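Local coordinates for kcn28 (Kitasatospora, PDB 6J31), which is a GT-B-fold protein related to erythromycin biosynthesis protein CIII that binds (2E,2'E)-3,3'-(1,2-phenylene)di(prop-2-enoic acid), at residues M133-R138 against V179-R184; A254-W259 against R352-V357; I25-A30 against G381-A386; R191-D196 against V335-A340. All blocks are in the same frame, centred on the assembly; numbering follows the deposited sequence.

Interaction 1: M133-R138 against V179-R184; sequences MPEKYR and VNLPER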
loop_
_atom_site.group_PDB
_atom_site.type_symbol
_atom_site.label_atom_id
_atom_site.label_comp_id
_atom_site.label_asym_id
_atom_site.label_seq_id
_atom_site.Cartn_x
_atom_site.Cartn_y
_atom_site.Cartn_z
ATOM N N MET A 133 9.957 2.064 8.400
ATOM C CA MET A 133 11.344 2.517 8.379
ATOM C C MET A 133 11.920 2.353 9.774
ATOM O O MET A 133 11.630 3.170 10.663
ATOM C CB MET A 133 11.439 3.975 7.935
ATOM C CG MET A 133 10.239 4.806 8.330
ATOM S SD MET A 133 9.416 5.461 6.873
ATOM C CE MET A 133 10.617 5.008 5.644
ATOM N N PRO A 134 12.736 1.335 10.024
ATOM C CA PRO A 134 13.248 1.134 11.381
ATOM C C PRO A 134 14.209 2.239 11.782
ATOM O O PRO A 134 14.736 2.987 10.954
ATOM C CB PRO A 134 13.964 -0.218 11.293
ATOM C CG PRO A 134 14.351 -0.343 9.854
ATOM C CD PRO A 134 13.260 0.339 9.074
ATOM N N GLU A 135 14.438 2.324 13.089
ATOM C CA GLU A 135 15.335 3.317 13.665
ATOM C C GLU A 135 16.785 2.989 13.320
ATOM O O GLU A 135 17.651 2.952 14.200
ATOM C CB GLU A 135 15.135 3.402 15.177
ATOM C CG GLU A 135 13.815 2.839 15.686
ATOM C CD GLU A 135 13.854 1.331 15.849
ATOM O OE1 GLU A 135 14.943 0.745 15.661
ATOM O OE2 GLU A 135 12.800 0.733 16.155
ATOM N N LYS A 136 17.042 2.727 12.044
ATOM C CA LYS A 136 18.373 2.490 11.507
ATOM C C LYS A 136 18.298 2.858 10.035
ATOM O O LYS A 136 19.293 3.257 9.424
ATOM C CB LYS A 136 18.810 1.048 11.756
ATOM C CG LYS A 136 19.755 0.921 12.951
ATOM C CD LYS A 136 19.931 -0.521 13.398
ATOM C CE LYS A 136 18.916 -0.870 14.486
ATOM N NZ LYS A 136 19.235 -2.142 15.202
ATOM N N TYR A 137 17.102 2.699 9.463
ATOM C CA TYR A 137 16.813 3.267 8.151
ATOM C C TYR A 137 16.906 4.787 8.196
ATOM O O TYR A 137 17.359 5.424 7.238
ATOM C CB TYR A 137 15.418 2.833 7.691
ATOM C CG TYR A 137 14.949 3.427 6.372
ATOM C CD1 TYR A 137 14.381 4.699 6.321
ATOM C CD2 TYR A 137 15.037 2.708 5.187
ATOM C CE1 TYR A 137 13.946 5.247 5.132
ATOM C CE2 TYR A 137 14.596 3.248 3.987
ATOM C CZ TYR A 137 14.049 4.517 3.968
ATOM O OH TYR A 137 13.610 5.062 2.781
ATOM N N ARG A 138 16.445 5.386 9.295
ATOM C CA ARG A 138 16.418 6.839 9.397
ATOM C C ARG A 138 17.824 7.439 9.425
ATOM O O ARG A 138 18.049 8.511 8.851
ATOM C CB ARG A 138 15.606 7.247 10.628
ATOM C CG ARG A 138 14.094 7.130 10.407
ATOM C CD ARG A 138 13.292 7.138 11.703
ATOM N NE ARG A 138 13.142 8.493 12.229
ATOM C CZ ARG A 138 12.839 8.787 13.491
ATOM N NH1 ARG A 138 12.588 7.820 14.362
ATOM N NH2 ARG A 138 12.736 10.052 13.870
ATOM N N VAL A 179 4.850 9.687 13.964
ATOM C CA VAL A 179 4.728 9.277 12.555
ATOM C C VAL A 179 5.439 7.948 12.316
ATOM O O VAL A 179 4.803 6.962 11.931
ATOM C CB VAL A 179 5.246 10.309 11.525
ATOM C CG1 VAL A 179 5.242 9.704 10.119
ATOM C CG2 VAL A 179 4.441 11.595 11.552
ATOM N N ASN A 180 6.763 7.910 12.504
ATOM C CA ASN A 180 7.552 6.751 12.096
ATOM C C ASN A 180 8.070 5.895 13.249
ATOM O O ASN A 180 8.670 4.846 12.994
ATOM C CB ASN A 180 8.719 7.187 11.202
ATOM C CG ASN A 180 8.263 7.564 9.803
ATOM O OD1 ASN A 180 7.278 7.026 9.301
ATOM N ND2 ASN A 180 8.989 8.470 9.160
ATOM N N LEU A 181 7.835 6.288 14.500
ATOM C CA LEU A 181 8.116 5.447 15.665
ATOM C C LEU A 181 6.850 5.337 16.511
ATOM O O LEU A 181 6.784 5.862 17.628
ATOM C CB LEU A 181 9.273 6.017 16.486
ATOM C CG LEU A 181 9.792 5.153 17.637
ATOM C CD1 LEU A 181 10.633 4.006 17.103
ATOM C CD2 LEU A 181 10.562 5.988 18.664
ATOM N N PRO A 182 5.834 4.632 16.017
ATOM C CA PRO A 182 4.574 4.530 16.762
ATOM C C PRO A 182 4.742 3.744 18.054
ATOM O O PRO A 182 5.687 2.978 18.232
ATOM C CB PRO A 182 3.650 3.790 15.788
ATOM C CG PRO A 182 4.579 2.994 14.937
ATOM C CD PRO A 182 5.798 3.852 14.767
ATOM N N GLU A 183 3.803 3.957 18.975
ATOM C CA GLU A 183 3.795 3.182 20.213
ATOM C C GLU A 183 3.578 1.701 19.928
ATOM O O GLU A 183 4.261 0.837 20.488
ATOM C CB GLU A 183 2.711 3.702 21.153
ATOM C CG GLU A 183 2.676 3.012 22.510
ATOM C CD GLU A 183 3.607 3.647 23.528
ATOM O OE1 GLU A 183 3.575 4.888 23.663
ATOM O OE2 GLU A 183 4.354 2.909 24.207
ATOM N N ARG A 184 2.613 1.393 19.071
ATOM C CA ARG A 184 2.341 0.039 18.619
ATOM C C ARG A 184 1.995 0.115 17.144
ATOM O O ARG A 184 1.371 1.081 16.698
ATOM C CB ARG A 184 1.189 -0.607 19.404
ATOM C CG ARG A 184 1.533 -0.937 20.839
ATOM C CD ARG A 184 0.298 -1.242 21.676
ATOM N NE ARG A 184 0.624 -1.303 23.098
ATOM C CZ ARG A 184 1.245 -2.328 23.675
ATOM N NH1 ARG A 184 1.609 -3.379 22.949
ATOM N NH2 ARG A 184 1.507 -2.304 24.977
HETATM O O HOH W 1 8.351 3.581 10.975
#
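Met133 and Asn180 bring their CA atoms to 6.8 Å, and Glu135 and Leu181 follow at 7.8 Å, where two loops of the N-terminal domain of this GT-B fold run past each other. The backbone of residues 133-138 fits an inverse gamma turn at Glu135, with Lys136 N less surely placed, before helix 137-140. Residues 179-184 leave the end of helix 177-180 at Leu181 and lead to strand 185-187. A water lies between the backbones, within a weak bond of Met133 N, but its 2.4 Å separation from Asn180 O is too short for its place to be beyond doubt.

The side chains meet in two places. Met133 is folded, with CG wedged between its own backbone N and carbonyl carbon (chi1 31°), and this lays CG and SD over one face of the Asn180 amide. SD is 3.6 Å from Asn180 OD1 and 3.8 Å from Asn180 CG, which makes this a van der Waals contact. The amide's ND2 is bonded to the backbone of the bound peptide, so Met133 packs against a group that is held by that peptide; Met133 itself also packs on one of the peptide's modified side chains. Arg138 NH1 comes obliquely to 4.3 Å from Leu181 CB, although NH1 is engaged in a salt bridge with Asp177 OD1.

At the outer end, the Glu135 and Leu181 side chains meet at about a right angle. Leu181, with CG anti to its backbone N (chi1 -173°), carries CD1 to 3.7 Å from Glu135 CG and 4.0 Å from Glu135 OE2.

Interaction 2: A254-W259 against R352-V357; sequences AALPDW and RLRAAV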
loop_
_atom_site.group_PDB
_atom_site.type_symbol
_atom_site.label_atom_id
_atom_site.label_comp_id
_atom_site.label_asym_id
_atom_site.label_seq_id
_atom_site.Cartn_x
_atom_site.Cartn_y
_atom_site.Cartn_z
ATOM N N ALA A 254 2.232 -9.468 -29.384
ATOM C CA ALA A 254 2.074 -9.701 -30.815
ATOM C C ALA A 254 3.408 -10.129 -31.401
ATOM O O ALA A 254 4.353 -9.338 -31.396
ATOM C CB ALA A 254 1.568 -8.449 -31.525
ATOM N N ALA A 255 3.479 -11.377 -31.879
ATOM C CA ALA A 255 4.687 -12.131 -32.233
ATOM C C ALA A 255 4.975 -13.129 -31.126
ATOM O O ALA A 255 5.960 -13.869 -31.184
ATOM C CB ALA A 255 5.917 -11.255 -32.500
ATOM N N LEU A 256 4.090 -13.172 -30.132
ATOM C CA LEU A 256 4.167 -14.130 -29.032
ATOM C C LEU A 256 2.889 -14.964 -28.973
ATOM O O LEU A 256 2.187 -14.967 -27.956
ATOM C CB LEU A 256 4.410 -13.418 -27.704
ATOM C CG LEU A 256 5.292 -14.162 -26.696
ATOM C CD1 LEU A 256 6.395 -14.945 -27.397
ATOM C CD2 LEU A 256 5.878 -13.200 -25.672
ATOM N N PRO A 257 2.542 -15.662 -30.058
ATOM C CA PRO A 257 1.333 -16.484 -30.034
ATOM C C PRO A 257 1.470 -17.543 -28.954
ATOM O O PRO A 257 2.568 -17.817 -28.461
ATOM C CB PRO A 257 1.287 -17.107 -31.437
ATOM C CG PRO A 257 2.215 -16.273 -32.258
ATOM C CD PRO A 257 3.286 -15.868 -31.309
ATOM N N ASP A 258 0.323 -18.106 -28.570
ATOM C CA ASP A 258 0.167 -19.093 -27.504
ATOM C C ASP A 258 0.092 -18.343 -26.181
ATOM O O ASP A 258 -0.330 -18.897 -25.162
ATOM C CB ASP A 258 1.308 -20.117 -27.484
ATOM C CG ASP A 258 1.472 -20.829 -28.807
ATOM O OD1 ASP A 258 0.466 -20.965 -29.532
ATOM O OD2 ASP A 258 2.608 -21.243 -29.123
ATOM N N TRP A 259 0.485 -17.073 -26.202
ATOM C CA TRP A 259 0.360 -16.178 -25.065
ATOM C C TRP A 259 -0.834 -15.270 -25.305
ATOM O O TRP A 259 -1.091 -14.863 -26.442
ATOM C CB TRP A 259 1.617 -15.322 -24.875
ATOM C CG TRP A 259 2.712 -15.948 -24.075
ATOM C CD1 TRP A 259 3.642 -16.841 -24.516
ATOM C CD2 TRP A 259 3.008 -15.705 -22.696
ATOM N NE1 TRP A 259 4.493 -17.180 -23.492
ATOM C CE2 TRP A 259 4.125 -16.496 -22.364
ATOM C CE3 TRP A 259 2.433 -14.902 -21.707
ATOM C CZ2 TRP A 259 4.679 -16.505 -21.086
ATOM C CZ3 TRP A 259 2.983 -14.914 -20.440
ATOM C CH2 TRP A 259 4.093 -15.710 -20.141
ATOM N N ARG A 352 14.262 -7.569 -24.506
ATOM C CA ARG A 352 14.542 -7.596 -23.073
ATOM C C ARG A 352 13.273 -7.873 -22.273
ATOM O O ARG A 352 13.268 -8.713 -21.367
ATOM C CB ARG A 352 15.143 -6.261 -22.632
ATOM C CG ARG A 352 16.638 -6.086 -22.778
ATOM C CD ARG A 352 16.970 -4.674 -22.309
ATOM N NE ARG A 352 16.576 -4.419 -20.924
ATOM C CZ ARG A 352 16.521 -3.205 -20.381
ATOM N NH1 ARG A 352 16.135 -3.056 -19.118
ATOM N NH2 ARG A 352 16.857 -2.137 -21.093
ATOM N N LEU A 353 12.186 -7.162 -22.589
ATOM C CA LEU A 353 10.927 -7.404 -21.892
ATOM C C LEU A 353 10.418 -8.815 -22.160
ATOM O O LEU A 353 9.905 -9.480 -21.255
ATOM C CB LEU A 353 9.883 -6.354 -22.301
ATOM C CG LEU A 353 8.446 -6.329 -21.732
ATOM C CD1 LEU A 353 7.521 -7.429 -22.263
ATOM C CD2 LEU A 353 8.475 -6.347 -20.209
ATOM N N ARG A 354 10.548 -9.285 -23.402
ATOM C CA ARG A 354 10.072 -10.623 -23.742
ATOM C C ARG A 354 10.877 -11.703 -23.032
ATOM O O ARG A 354 10.317 -12.720 -22.604
ATOM C CB ARG A 354 10.106 -10.828 -25.256
ATOM C CG ARG A 354 9.516 -12.155 -25.709
ATOM C CD ARG A 354 9.967 -12.508 -27.111
ATOM N NE ARG A 354 11.420 -12.582 -27.202
ATOM C CZ ARG A 354 12.122 -13.698 -27.049
ATOM N NH1 ARG A 354 13.443 -13.664 -27.146
ATOM N NH2 ARG A 354 11.505 -14.847 -26.804
ATOM N N ALA A 355 12.193 -11.507 -22.905
ATOM C CA ALA A 355 13.034 -12.510 -22.260
ATOM C C ALA A 355 12.613 -12.725 -20.813
ATOM O O ALA A 355 12.487 -13.865 -20.352
ATOM C CB ALA A 355 14.502 -12.092 -22.338
ATOM N N ALA A 356 12.391 -11.634 -20.079
ATOM C CA ALA A 356 11.931 -11.752 -18.701
ATOM C C ALA A 356 10.593 -12.476 -18.628
ATOM O O ALA A 356 10.382 -13.317 -17.748
ATOM C CB ALA A 356 11.829 -10.369 -18.062
ATOM N N VAL A 357 9.679 -12.169 -19.550
ATOM C CA VAL A 357 8.349 -12.774 -19.515
ATOM C C VAL A 357 8.430 -14.278 -19.755
ATOM O O VAL A 357 7.876 -15.075 -18.990
ATOM C CB VAL A 357 7.425 -12.083 -20.533
ATOM C CG1 VAL A 357 6.191 -12.927 -20.796
ATOM C CG2 VAL A 357 7.041 -10.703 -20.037
#
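The C-terminal, Rossmann-like domain of the GT-B fold has a parallel sheet flanked by helices, and this contact joins one of those helices to the turn that opens a strand. Residues 254-259 connect helix 243-253 to strand 259-264, and residues 352-357 are part of helix 350-362. The connection closes with a type II beta turn from Leu256 to Trp259, with Pro257 and Asp258 at its corners and a bond of 3.2 Å from Trp259 N to Leu256 O. The turn places Leu256 and Trp259, its first and last residues, so that both send their CB atoms toward the helix. On the helix they meet Arg354 and Val357, residues three positions apart and so nearly one turn from each other.

The main contact is a CH-pi interaction. Val357 CG1, anti to its backbone N (chi1 164°), sits over one face of the Trp259 indole, 3.9 Å from the centroid of the six-membered ring and 24° off its normal. The methyl is displaced toward the rim, which is why CH2 of Trp259 is the ring atom nearest to Val357 CG1. Both residues are buried and both also pack on Val298 of strand 298-301, so the indole and the valine belong to the layer between sheet and helix.

Closer to the surface the packing is aliphatic. Arg354 CG continues anti to the backbone N (chi1 -175°), and its methylene stem passes Leu256 while the guanidinium bends off at chi3. Here Leu256 CD2 lies 3.8 Å from Arg354 CG.

Interaction 3: I25-A30 against G381-A386; sequences IRELVA and GGTMRA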
loop_
_atom_site.group_PDB
_atom_site.type_symbol
_atom_site.label_atom_id
_atom_site.label_comp_id
_atom_site.label_asym_id
_atom_site.label_seq_id
_atom_site.Cartn_x
_atom_site.Cartn_y
_atom_site.Cartn_z
ATOM N N ILE A 25 -11.181 -4.052 9.603
ATOM C CA ILE A 25 -12.290 -3.311 10.201
ATOM C C ILE A 25 -13.562 -4.143 10.171
ATOM O O ILE A 25 -14.326 -4.175 11.144
ATOM C CB ILE A 25 -12.493 -1.963 9.486
ATOM C CG1 ILE A 25 -11.186 -1.164 9.440
ATOM C CG2 ILE A 25 -13.576 -1.166 10.189
ATOM C CD1 ILE A 25 -10.649 -0.812 10.807
ATOM N N ARG A 26 -13.805 -4.834 9.056
ATOM C CA ARG A 26 -14.968 -5.706 8.950
ATOM C C ARG A 26 -14.946 -6.786 10.025
ATOM O O ARG A 26 -15.986 -7.111 10.610
ATOM C CB ARG A 26 -15.014 -6.333 7.561
ATOM C CG ARG A 26 -16.359 -6.905 7.186
ATOM C CD ARG A 26 -16.248 -7.829 5.985
ATOM N NE ARG A 26 -15.626 -7.164 4.844
ATOM C CZ ARG A 26 -16.203 -6.208 4.124
ATOM N NH1 ARG A 26 -17.418 -5.777 4.430
ATOM N NH2 ARG A 26 -15.555 -5.671 3.101
ATOM N N GLU A 27 -13.768 -7.355 10.296
ATOM C CA GLU A 27 -13.656 -8.377 11.332
ATOM C C GLU A 27 -13.937 -7.805 12.715
ATOM O O GLU A 27 -14.600 -8.451 13.535
ATOM C CB GLU A 27 -12.267 -9.018 11.294
ATOM C CG GLU A 27 -11.990 -9.959 12.464
ATOM C CD GLU A 27 -12.893 -11.185 12.481
ATOM O OE1 GLU A 27 -13.435 -11.554 11.415
ATOM O OE2 GLU A 27 -13.076 -11.768 13.572
ATOM N N LEU A 28 -13.423 -6.606 13.004
ATOM C CA LEU A 28 -13.682 -5.992 14.304
ATOM C C LEU A 28 -15.164 -5.698 14.484
ATOM O O LEU A 28 -15.712 -5.883 15.577
ATOM C CB LEU A 28 -12.856 -4.713 14.448
ATOM C CG LEU A 28 -11.340 -4.924 14.499
ATOM C CD1 LEU A 28 -10.597 -3.602 14.386
ATOM C CD2 LEU A 28 -10.942 -5.666 15.779
ATOM N N VAL A 29 -15.834 -5.270 13.413
ATOM C CA VAL A 29 -17.277 -5.058 13.474
ATOM C C VAL A 29 -17.991 -6.380 13.705
ATOM O O VAL A 29 -18.896 -6.477 14.543
ATOM C CB VAL A 29 -17.767 -4.372 12.186
ATOM C CG1 VAL A 29 -19.281 -4.430 12.094
ATOM C CG2 VAL A 29 -17.270 -2.937 12.126
ATOM N N ALA A 30 -17.573 -7.425 12.986
ATOM C CA ALA A 30 -18.191 -8.736 13.128
ATOM C C ALA A 30 -18.029 -9.303 14.531
ATOM O O ALA A 30 -18.843 -10.131 14.947
ATOM C CB ALA A 30 -17.601 -9.704 12.103
ATOM N N GLY A 381 -0.234 -14.417 10.371
ATOM C CA GLY A 381 -1.363 -14.241 11.266
ATOM C C GLY A 381 -2.577 -13.570 10.652
ATOM O O GLY A 381 -3.710 -13.939 10.977
ATOM N N GLY A 382 -2.360 -12.605 9.762
ATOM C CA GLY A 382 -3.417 -11.966 9.006
ATOM C C GLY A 382 -4.469 -11.291 9.871
ATOM O O GLY A 382 -4.204 -10.794 10.971
ATOM N N THR A 383 -5.704 -11.310 9.357
ATOM C CA THR A 383 -6.806 -10.556 9.952
ATOM C C THR A 383 -7.057 -10.966 11.396
ATOM O O THR A 383 -7.216 -10.113 12.279
ATOM C CB THR A 383 -8.073 -10.756 9.119
ATOM O OG1 THR A 383 -7.858 -10.271 7.789
ATOM C CG2 THR A 383 -9.245 -10.026 9.738
ATOM N N MET A 384 -7.110 -12.272 11.654
ATOM C CA MET A 384 -7.478 -12.738 12.986
ATOM C C MET A 384 -6.427 -12.350 14.016
ATOM O O MET A 384 -6.770 -11.956 15.137
ATOM C CB MET A 384 -7.695 -14.251 12.974
ATOM C CG MET A 384 -8.786 -14.695 12.010
ATOM S SD MET A 384 -10.411 -14.006 12.386
ATOM C CE MET A 384 -11.237 -14.253 10.815
ATOM N N ARG A 385 -5.143 -12.448 13.663
ATOM C CA ARG A 385 -4.114 -12.043 14.616
ATOM C C ARG A 385 -4.156 -10.538 14.861
ATOM O O ARG A 385 -4.004 -10.088 16.002
ATOM C CB ARG A 385 -2.730 -12.473 14.136
ATOM C CG ARG A 385 -1.658 -12.239 15.188
ATOM C CD ARG A 385 -0.255 -12.445 14.659
ATOM N NE ARG A 385 0.727 -12.186 15.707
ATOM C CZ ARG A 385 2.042 -12.154 15.516
ATOM N NH1 ARG A 385 2.550 -12.377 14.310
ATOM N NH2 ARG A 385 2.852 -11.901 16.534
ATOM N N ALA A 386 -4.373 -9.748 13.805
ATOM C CA ALA A 386 -4.450 -8.300 13.966
ATOM C C ALA A 386 -5.622 -7.906 14.857
ATOM O O ALA A 386 -5.478 -7.062 15.750
ATOM C CB ALA A 386 -4.562 -7.627 12.601
#
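Glu27, on helix 22-30 of the N-terminal domain, packs against Thr383 and Met384 in the first turn of helix 382-391. The latter is the C-terminal helix that packs back on the N-terminal domain, a familiar feature of GT-B proteins. The CA atoms of Glu27 and Thr383 are 7.3 Å apart.

Glu27 leaves its helix with CG anti to the backbone N (chi1 172°) and then bends at chi2, which leaves its stem to Thr383 and offers its carboxylate to Met384. Thr383 turns its two branches to different tasks: the methyl CG2 reaches 3.5 Å from Glu27 CB, while OG1 is bonded to the carbonyl of Leu212.

Met384 starts out with its CB away from helix 22-30, yet its chain folds back: CG lies beside the backbone N (chi1 -59°) and the chain bends at chi2 (-61°). Its SD-CE bond consequently lies flat over one face of the Glu27 carboxylate, with SD 3.7 Å from Glu27 OE2. OE2 also forms a salt bridge with Arg31 NE. The terminal methyl CE of Met384 lies nearest the other oxygen, 3.5 Å from Glu27 OE1.

Interaction 4: R191-D196 against V335-A340; sequences RFLQPD and VGLGIA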
loop_
_atom_site.group_PDB
_atom_site.type_symbol
_atom_site.label_atom_id
_atom_site.label_comp_id
_atom_site.label_asym_id
_atom_site.label_seq_id
_atom_site.Cartn_x
_atom_site.Cartn_y
_atom_site.Cartn_z
ATOM N N ARG A 191 7.191 -10.367 6.736
ATOM C CA ARG A 191 8.543 -9.931 7.071
ATOM C C ARG A 191 9.469 -9.998 5.861
ATOM O O ARG A 191 10.404 -9.198 5.756
ATOM C CB ARG A 191 9.103 -10.749 8.246
ATOM C CG ARG A 191 9.709 -12.103 7.876
ATOM C CD ARG A 191 10.358 -12.848 9.063
ATOM N NE ARG A 191 9.537 -12.864 10.274
ATOM C CZ ARG A 191 9.684 -12.027 11.295
ATOM N NH1 ARG A 191 10.629 -11.091 11.266
ATOM N NH2 ARG A 191 8.883 -12.121 12.347
ATOM N N PHE A 192 9.217 -10.916 4.922
ATOM C CA PHE A 192 10.094 -11.007 3.759
ATOM C C PHE A 192 9.878 -9.877 2.755
ATOM O O PHE A 192 10.631 -9.800 1.777
ATOM C CB PHE A 192 9.957 -12.374 3.069
ATOM C CG PHE A 192 8.585 -12.676 2.520
ATOM C CD1 PHE A 192 8.141 -12.086 1.346
ATOM C CD2 PHE A 192 7.762 -13.592 3.151
ATOM C CE1 PHE A 192 6.887 -12.376 0.836
ATOM C CE2 PHE A 192 6.506 -13.888 2.644
ATOM C CZ PHE A 192 6.068 -13.278 1.486
ATOM N N LEU A 193 8.873 -9.020 2.955
ATOM C CA LEU A 193 8.695 -7.811 2.156
ATOM C C LEU A 193 9.105 -6.549 2.907
ATOM O O LEU A 193 8.899 -5.444 2.397
ATOM C CB LEU A 193 7.240 -7.680 1.691
ATOM C CG LEU A 193 6.758 -8.689 0.648
ATOM C CD1 LEU A 193 5.351 -8.358 0.147
ATOM C CD2 LEU A 193 7.750 -8.774 -0.511
ATOM N N GLN A 194 9.712 -6.694 4.088
ATOM C CA GLN A 194 10.172 -5.562 4.876
ATOM C C GLN A 194 11.675 -5.425 4.720
ATOM O O GLN A 194 12.414 -6.322 5.151
ATOM C CB GLN A 194 9.813 -5.743 6.348
ATOM C CG GLN A 194 10.545 -4.788 7.298
ATOM C CD GLN A 194 9.992 -3.370 7.250
ATOM O OE1 GLN A 194 8.797 -3.154 7.443
ATOM N NE2 GLN A 194 10.860 -2.402 7.006
ATOM N N PRO A 195 12.173 -4.352 4.116
ATOM C CA PRO A 195 13.624 -4.167 4.045
ATOM C C PRO A 195 14.201 -3.991 5.442
ATOM O O PRO A 195 13.590 -3.360 6.308
ATOM C CB PRO A 195 13.786 -2.897 3.198
ATOM C CG PRO A 195 12.469 -2.701 2.512
ATOM C CD PRO A 195 11.433 -3.301 3.404
ATOM N N ASP A 196 15.374 -4.584 5.658
ATOM C CA ASP A 196 16.087 -4.513 6.933
ATOM C C ASP A 196 15.192 -4.914 8.103
ATOM O O ASP A 196 15.119 -4.233 9.127
ATOM C CB ASP A 196 16.670 -3.114 7.154
ATOM C CG ASP A 196 17.705 -2.740 6.115
ATOM O OD1 ASP A 196 18.623 -3.547 5.868
ATOM O OD2 ASP A 196 17.598 -1.638 5.542
ATOM N N VAL A 335 12.835 -9.443 -6.287
ATOM C CA VAL A 335 13.980 -9.961 -7.029
ATOM C C VAL A 335 14.880 -10.774 -6.107
ATOM O O VAL A 335 15.345 -11.863 -6.469
ATOM C CB VAL A 335 14.743 -8.805 -7.704
ATOM C CG1 VAL A 335 16.147 -9.246 -8.104
ATOM C CG2 VAL A 335 13.969 -8.299 -8.903
ATOM N N GLY A 336 15.123 -10.266 -4.895
ATOM C CA GLY A 336 15.920 -11.001 -3.928
ATOM C C GLY A 336 15.308 -12.328 -3.535
ATOM O O GLY A 336 16.022 -13.245 -3.121
ATOM N N LEU A 337 13.979 -12.441 -3.624
ATOM C CA LEU A 337 13.287 -13.696 -3.368
ATOM C C LEU A 337 13.377 -14.661 -4.544
ATOM O O LEU A 337 12.963 -15.818 -4.407
ATOM C CB LEU A 337 11.814 -13.424 -3.037
ATOM C CG LEU A 337 11.532 -12.599 -1.777
ATOM C CD1 LEU A 337 10.069 -12.222 -1.696
ATOM C CD2 LEU A 337 11.968 -13.334 -0.511
ATOM N N GLY A 338 13.921 -14.221 -5.677
ATOM C CA GLY A 338 14.060 -15.086 -6.834
ATOM C C GLY A 338 12.765 -15.391 -7.551
ATOM O O GLY A 338 12.621 -16.481 -8.115
ATOM N N ILE A 339 11.808 -14.463 -7.535
ATOM C CA ILE A 339 10.515 -14.680 -8.172
ATOM C C ILE A 339 10.175 -13.520 -9.098
ATOM O O ILE A 339 9.023 -13.370 -9.517
ATOM C CB ILE A 339 9.400 -14.869 -7.128
ATOM C CG1 ILE A 339 9.338 -13.658 -6.203
ATOM C CG2 ILE A 339 9.598 -16.153 -6.332
ATOM C CD1 ILE A 339 7.945 -13.309 -5.786
ATOM N N ALA A 340 11.159 -12.681 -9.418
ATOM C CA ALA A 340 10.859 -11.464 -10.156
ATOM C C ALA A 340 12.070 -11.014 -10.958
ATOM O O ALA A 340 13.204 -11.419 -10.698
ATOM C CB ALA A 340 10.400 -10.345 -9.214
#
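Phe192 and Leu337 meet across the junction of the two Rossmann-like domains of the GT-B fold. Residues 191-196, a short 3-10 turn followed by loop, run between strands 185-187 and 205-207 of the N-terminal sheet; residues 335-340 carry the end of helix 327-336 into strand 340-342 of the C-terminal sheet.

The contact across the junction is apolar throughout. Leu337 reaches out with a single methyl, CD1, which stands 3.6 Å from Phe192 CD1 and 4.1 Å from Phe192 CE1, and the two side chains lie at about a right angle. Setting CG between the backbone N and carbonyl carbon of Phe192 (chi1 62°) brings these two ring atoms obliquely to the Leu337 methyl. Leu193 adds a looser touch, its CD2 being 4.3 Å from Leu337 CD1. Leu312 of helix 305-314 touches both Phe192 and Leu193, and Leu373 of helix 364-378 packs on Leu337.

Hydrogen bonding serves to shape each segment. At the helix end Gly338 takes a positive phi in a Schellman motif, with Gly338 N bonded to Val335 O at 2.9 Å, and Leu337 lies within this turn, directly before Gly338. On the other side, Gln194 NE2 is bonded both to Val132 O and to the carbonyl of the next residue. The second of these bonds is nearly straight (168°) and meets a lone pair in the carbonyl plane, with Gln194 NE2 3.0 Å from Pro195 O.

In the fold
Interaction 1 lies in the N-terminal domain, 3 where the C-terminal helix packs back on it, 2 in the C-terminal domain, and 4 at the junction between the domains. Interaction 1 lies closer to the ligand than interaction 4: the Met133 side chain is about 5 Å from the bound (2E,2'E)-3,3'-(1,2-phenylene)di(prop-2-enoic acid), whereas that of Leu193 is about 13 Å away. These two contacts touch directly, with Pro134 CG 4.0 Å from Asp196 O. Interaction 2 is the most remote, its centre 42 Å from that of interaction 1, on the opposite side of the chain's centre. Interaction 3 joins distant parts of the sequence and so encloses the other three along the chain.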